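Local atomic coordinates of catechol 1,2-dioxygenase (Acinetobacter sp., PDB entry 1DMH), a protein that catalyses the iron(III)-dependent intradiol ring cleavage of catechol by O2 to cis,cis-muconate, the first step in converting catechol through the beta-ketoadipate pathway. Residues G233-L237 against D300-V304; T239-A244 against T257-V263. All blocks are in the same frame, centred on the assembly; numbering follows the deposited sequence.

Interaction 1 of 2, residues G233-L237 against D300-V304; sequences GHRKL and DNQVV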
loop_
_atom_site.group_PDB
_atom_site.type_symbol
_atom_site.label_atom_id
_atom_site.label_comp_id
_atom_site.label_asym_id
_atom_site.label_seq_id
_atom_site.Cartn_x
_atom_site.Cartn_y
_atom_site.Cartn_z
ATOM N N GLY A 233 16.896 28.627 -18.750
ATOM C CA GLY A 233 18.124 28.831 -18.001
ATOM C C GLY A 233 18.038 28.614 -16.496
ATOM O O GLY A 233 19.049 28.685 -15.790
ATOM N N HIS A 234 16.844 28.342 -15.981
ATOM C CA HIS A 234 16.705 28.140 -14.533
ATOM C C HIS A 234 16.033 26.823 -14.209
ATOM O O HIS A 234 15.346 26.225 -15.062
ATOM C CB HIS A 234 15.883 29.260 -13.892
ATOM C CG HIS A 234 16.501 30.614 -14.016
ATOM N ND1 HIS A 234 16.509 31.321 -15.198
ATOM C CD2 HIS A 234 17.158 31.379 -13.110
ATOM C CE1 HIS A 234 17.141 32.466 -15.015
ATOM N NE2 HIS A 234 17.546 32.527 -13.758
ATOM N N ARG A 235 16.236 26.381 -12.972
ATOM C CA ARG A 235 15.627 25.137 -12.509
ATOM C C ARG A 235 14.165 25.430 -12.172
ATOM O O ARG A 235 13.799 26.573 -11.877
ATOM C CB ARG A 235 16.360 24.605 -11.266
ATOM C CG ARG A 235 17.861 24.348 -11.494
ATOM C CD ARG A 235 18.506 23.641 -10.300
ATOM N NE ARG A 235 18.356 24.399 -9.065
ATOM C CZ ARG A 235 18.725 23.957 -7.865
ATOM N NH1 ARG A 235 19.280 22.750 -7.721
ATOM N NH2 ARG A 235 18.540 24.727 -6.799
ATOM N N LYS A 236 13.326 24.405 -12.234
ATOM C CA LYS A 236 11.911 24.588 -11.926
ATOM C C LYS A 236 11.752 24.668 -10.402
ATOM O O LYS A 236 12.248 23.803 -9.654
ATOM C CB LYS A 236 11.101 23.435 -12.487
ATOM C CG LYS A 236 9.637 23.608 -12.355
ATOM C CD LYS A 236 8.982 22.386 -12.954
ATOM C CE LYS A 236 7.480 22.560 -13.023
ATOM N NZ LYS A 236 6.886 21.469 -13.858
ATOM N N LEU A 237 11.079 25.723 -9.947
ATOM C CA LEU A 237 10.881 25.950 -8.514
ATOM C C LEU A 237 9.531 25.400 -8.084
ATOM O O LEU A 237 8.523 25.655 -8.730
ATOM C CB LEU A 237 10.884 27.466 -8.199
ATOM C CG LEU A 237 11.245 28.086 -6.833
ATOM C CD1 LEU A 237 10.455 29.349 -6.702
ATOM C CD2 LEU A 237 11.054 27.147 -5.686
ATOM N N ASP A 300 18.588 20.600 -15.010
ATOM C CA ASP A 300 17.792 20.826 -13.803
ATOM C C ASP A 300 17.959 19.564 -12.970
ATOM O O ASP A 300 17.272 18.565 -13.202
ATOM C CB ASP A 300 16.307 21.012 -14.113
ATOM C CG ASP A 300 15.542 21.451 -12.890
ATOM O OD1 ASP A 300 15.996 21.126 -11.778
ATOM O OD2 ASP A 300 14.507 22.103 -13.029
ATOM N N ASN A 301 18.868 19.617 -12.000
ATOM C CA ASN A 301 19.161 18.449 -11.181
ATOM C C ASN A 301 18.108 18.091 -10.131
ATOM O O ASN A 301 18.232 17.066 -9.455
ATOM C CB ASN A 301 20.518 18.614 -10.486
ATOM C CG ASN A 301 20.576 19.825 -9.568
ATOM O OD1 ASN A 301 21.385 19.858 -8.627
ATOM N ND2 ASN A 301 19.755 20.832 -9.841
ATOM N N GLN A 302 17.059 18.893 -10.016
ATOM C CA GLN A 302 16.064 18.607 -8.999
ATOM C C GLN A 302 14.600 18.500 -9.466
ATOM O O GLN A 302 13.707 18.336 -8.640
ATOM C CB GLN A 302 16.241 19.631 -7.860
ATOM C CG GLN A 302 16.286 21.137 -8.283
ATOM C CD GLN A 302 14.901 21.759 -8.515
ATOM O OE1 GLN A 302 14.382 21.854 -9.649
ATOM N NE2 GLN A 302 14.286 22.175 -7.422
ATOM N N VAL A 303 14.343 18.562 -10.774
ATOM C CA VAL A 303 12.962 18.444 -11.236
ATOM C C VAL A 303 12.467 17.053 -10.895
ATOM O O VAL A 303 13.210 16.072 -10.990
ATOM C CB VAL A 303 12.725 18.485 -12.771
ATOM C CG1 VAL A 303 11.666 19.490 -13.085
ATOM C CG2 VAL A 303 13.997 18.640 -13.531
ATOM N N VAL A 304 11.192 16.966 -10.562
ATOM C CA VAL A 304 10.617 15.679 -10.253
ATOM C C VAL A 304 9.568 15.281 -11.275
ATOM O O VAL A 304 8.664 16.055 -11.614
ATOM C CB VAL A 304 9.994 15.679 -8.849
ATOM C CG1 VAL A 304 9.348 14.331 -8.566
ATOM C CG2 VAL A 304 11.077 16.002 -7.810
HETATM O O HOH W 1 7.861 19.083 -12.695
#

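Interaction 2 of 2, residues T239-A244 against T257-V263; sequences TQINVA and TREGLVV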
loop_
_atom_site.group_PDB
_atom_site.type_symbol
_atom_site.label_atom_id
_atom_site.label_comp_id
_atom_site.label_asym_id
_atom_site.label_seq_id
_atom_site.Cartn_x
_atom_site.Cartn_y
_atom_site.Cartn_z
ATOM N N THR A 239 7.145 25.436 -4.692
ATOM C CA THR A 239 7.082 25.996 -3.361
ATOM C C THR A 239 5.631 26.351 -3.035
ATOM O O THR A 239 4.712 25.992 -3.770
ATOM C CB THR A 239 8.025 27.261 -3.243
ATOM O OG1 THR A 239 8.149 27.633 -1.867
ATOM C CG2 THR A 239 7.460 28.453 -4.007
ATOM N N GLN A 240 5.408 27.015 -1.912
ATOM C CA GLN A 240 4.043 27.413 -1.588
ATOM C C GLN A 240 4.143 28.534 -0.575
ATOM O O GLN A 240 5.222 28.768 -0.016
ATOM C CB GLN A 240 3.270 26.259 -0.962
ATOM C CG GLN A 240 3.513 26.170 0.515
ATOM C CD GLN A 240 2.747 25.061 1.224
ATOM O OE1 GLN A 240 2.644 25.083 2.470
ATOM N NE2 GLN A 240 2.232 24.086 0.472
ATOM N N ILE A 241 3.050 29.259 -0.374
ATOM C CA ILE A 241 3.054 30.289 0.660
ATOM C C ILE A 241 1.935 29.978 1.631
ATOM O O ILE A 241 0.917 29.408 1.253
ATOM C CB ILE A 241 2.913 31.733 0.111
ATOM C CG1 ILE A 241 1.697 31.871 -0.801
ATOM C CG2 ILE A 241 4.211 32.116 -0.569
ATOM C CD1 ILE A 241 1.508 33.279 -1.391
ATOM N N ASN A 242 2.184 30.316 2.888
ATOM C CA ASN A 242 1.263 30.104 3.993
ATOM C C ASN A 242 0.629 31.421 4.369
ATOM O O ASN A 242 1.321 32.438 4.463
ATOM C CB ASN A 242 2.028 29.595 5.211
ATOM C CG ASN A 242 2.399 28.184 5.083
ATOM O OD1 ASN A 242 1.549 27.317 5.240
ATOM N ND2 ASN A 242 3.665 27.910 4.752
ATOM N N VAL A 243 -0.675 31.408 4.595
ATOM C CA VAL A 243 -1.351 32.639 4.991
ATOM C C VAL A 243 -1.014 32.869 6.475
ATOM O O VAL A 243 -1.298 32.022 7.339
ATOM C CB VAL A 243 -2.887 32.522 4.768
ATOM C CG1 VAL A 243 -3.585 33.771 5.269
ATOM C CG2 VAL A 243 -3.173 32.299 3.275
ATOM N N ALA A 244 -0.385 34.001 6.768
ATOM C CA ALA A 244 -0.004 34.289 8.150
ATOM C C ALA A 244 -1.227 34.314 9.093
ATOM O O ALA A 244 -2.335 34.710 8.711
ATOM C CB ALA A 244 0.791 35.635 8.218
ATOM N N THR A 257 5.603 23.897 5.920
ATOM C CA THR A 257 5.850 25.311 6.153
ATOM C C THR A 257 7.319 25.618 6.453
ATOM O O THR A 257 8.016 24.848 7.121
ATOM C CB THR A 257 4.895 25.840 7.247
ATOM O OG1 THR A 257 5.056 25.066 8.426
ATOM C CG2 THR A 257 3.451 25.664 6.806
ATOM N N ARG A 258 7.789 26.739 5.906
ATOM C CA ARG A 258 9.165 27.199 6.063
ATOM C C ARG A 258 9.237 28.680 6.273
ATOM O O ARG A 258 8.396 29.422 5.772
ATOM C CB ARG A 258 9.979 26.956 4.812
ATOM C CG ARG A 258 10.121 25.548 4.420
ATOM C CD ARG A 258 11.365 25.506 3.639
ATOM N NE ARG A 258 11.782 24.146 3.408
ATOM C CZ ARG A 258 13.001 23.820 3.005
ATOM N NH1 ARG A 258 13.903 24.771 2.796
ATOM N NH2 ARG A 258 13.304 22.540 2.813
ATOM N N GLU A 259 10.282 29.113 6.971
ATOM C CA GLU A 259 10.489 30.535 7.203
ATOM C C GLU A 259 10.735 31.165 5.851
ATOM O O GLU A 259 11.491 30.630 5.037
ATOM C CB GLU A 259 11.706 30.778 8.093
ATOM C CG GLU A 259 11.496 30.357 9.521
ATOM C CD GLU A 259 12.727 30.633 10.363
ATOM O OE1 GLU A 259 13.161 31.824 10.382
ATOM O OE2 GLU A 259 13.257 29.671 10.997
ATOM N N GLY A 260 10.102 32.303 5.622
ATOM C CA GLY A 260 10.258 32.957 4.349
ATOM C C GLY A 260 9.089 32.623 3.447
ATOM O O GLY A 260 8.948 33.229 2.402
ATOM N N LEU A 261 8.258 31.661 3.828
ATOM C CA LEU A 261 7.103 31.306 3.002
ATOM C C LEU A 261 5.772 31.662 3.677
ATOM O O LEU A 261 4.693 31.315 3.165
ATOM C CB LEU A 261 7.120 29.817 2.647
ATOM C CG LEU A 261 8.332 29.313 1.855
ATOM C CD1 LEU A 261 8.153 27.820 1.572
ATOM C CD2 LEU A 261 8.494 30.111 0.554
ATOM N N VAL A 262 5.843 32.347 4.820
ATOM C CA VAL A 262 4.632 32.764 5.540
ATOM C C VAL A 262 4.376 34.204 5.114
ATOM O O VAL A 262 5.212 35.069 5.333
ATOM C CB VAL A 262 4.847 32.696 7.072
ATOM C CG1 VAL A 262 3.599 33.161 7.801
ATOM C CG2 VAL A 262 5.226 31.274 7.472
ATOM N N VAL A 263 3.223 34.460 4.515
ATOM C CA VAL A 263 2.903 35.788 4.007
ATOM C C VAL A 263 1.624 36.389 4.619
ATOM O O VAL A 263 0.617 35.696 4.792
ATOM C CB VAL A 263 2.777 35.688 2.442
ATOM C CG1 VAL A 263 2.450 37.041 1.820
ATOM C CG2 VAL A 263 4.076 35.099 1.851
#

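Interaction 1 of 2, residues G233-L237 against D300-V304
Arg235 and Lys236, just ahead of strand 237-243, meet the side chains of Asp300, Asn301 and Gln302 in the loop after strand 283-291. From its base outward, Arg235 first lies across the Asp300 carboxylate, CB 3.5 Å and CG 3.7 Å from Asp300 OD1. With chi3 bent (-58°), the chain then passes the Asn301 amide at CD and ends with that amide at the edge of its guanidinium, the two planes only 30° apart. The CG methylene of Gln302 covers one guanidinium face, 3.4 Å from Arg235 NH1. Outside partners also hold the charged end: NE bonds to Thr293 OG1, and NH1 forms a salt bridge with Asp92. The Asp300 carboxylate serves both segments: OD2 takes the backbone N-H of Lys236 on the syn side (2.7 Å, 169°), while OD1 accepts from Gln302 N at 3.0 Å, closing an Asx turn. Lys236 runs out fully extended, its CD 4.0 Å from Val303 CG1; NZ meets a water that also gives a weak bond to Val304 O, and Phe228 is a cation-pi partner. Asp300 thus joins two backbones, whereas the arginine's charge is met by Asp92 on helix 80-94.

Interaction 2 of 2, residues T239-A244 against T257-V263
Residues 239-243 of strand 237-243 and the start of strand 262-268 pair in parallel, Asn242 beside Val262 and Val243 beside Val263. Three backbone hydrogen bonds join them: Asn242 N to Leu261 O (2.7 Å), Val263 N to Asn242 O (2.8 Å) and Ala244 N to Val263 O (2.8 Å), the last donor 43° out of the carbonyl plane, where strand gives way to loop. CA-H...O contacts from Ile241 to Leu261 O and from Val262 to Asn242 O supplement them. In the apolar packing, Ile241 CG2 meets Val263 CG2 at 3.8 Å, and Ala244 CB touches Val262 CG1. Leu261 CG lies opposite its own carbonyl carbon (chi1 -60°), carrying both methyls to one side of Thr239 OG1, CD1 at 3.4 Å; that hydroxyl bonds to Pro102 O. Thr257 CG2 comes obliquely past the O/N end of the Asn242 amide, raised from its plane, 3.0 Å from Asn242 OD1. Asn242 ND2 and Gln240 O, the latter covered by Leu261 CB, are buried without polar partners. The helix-free connection between these parallel neighbours includes a type II turn, Arg258 to Leu261. In this intradiol dioxygenase domain, strand 220-230, bearing the iron ligands His224 and His226, pairs with the other edge of 237-243; Gln240 packs on both histidines, while Ile241, Leu261 and Val263 rest on Phe288 of strand 283-291.

The two contacts follow one another along the chain: 233-237 leads into the strand whose later residues form interaction 2, yet their centres lie about 20 Å apart and the partner segments differ. Interaction 1 is a surface contact between loops, made mostly by side chains, with a carboxylate, a buried guanidinium and a lysine that meets both water and an aromatic ring. Interaction 2 is partly buried and joins neighbouring strands of the mixed sheet, with main-chain bonds and aliphatic packing in place of charge. Distance from the active site differs too: the side chain of Gln240 lies about 4 Å from that of His226, whereas that of Lys236 is about 11 Å from it.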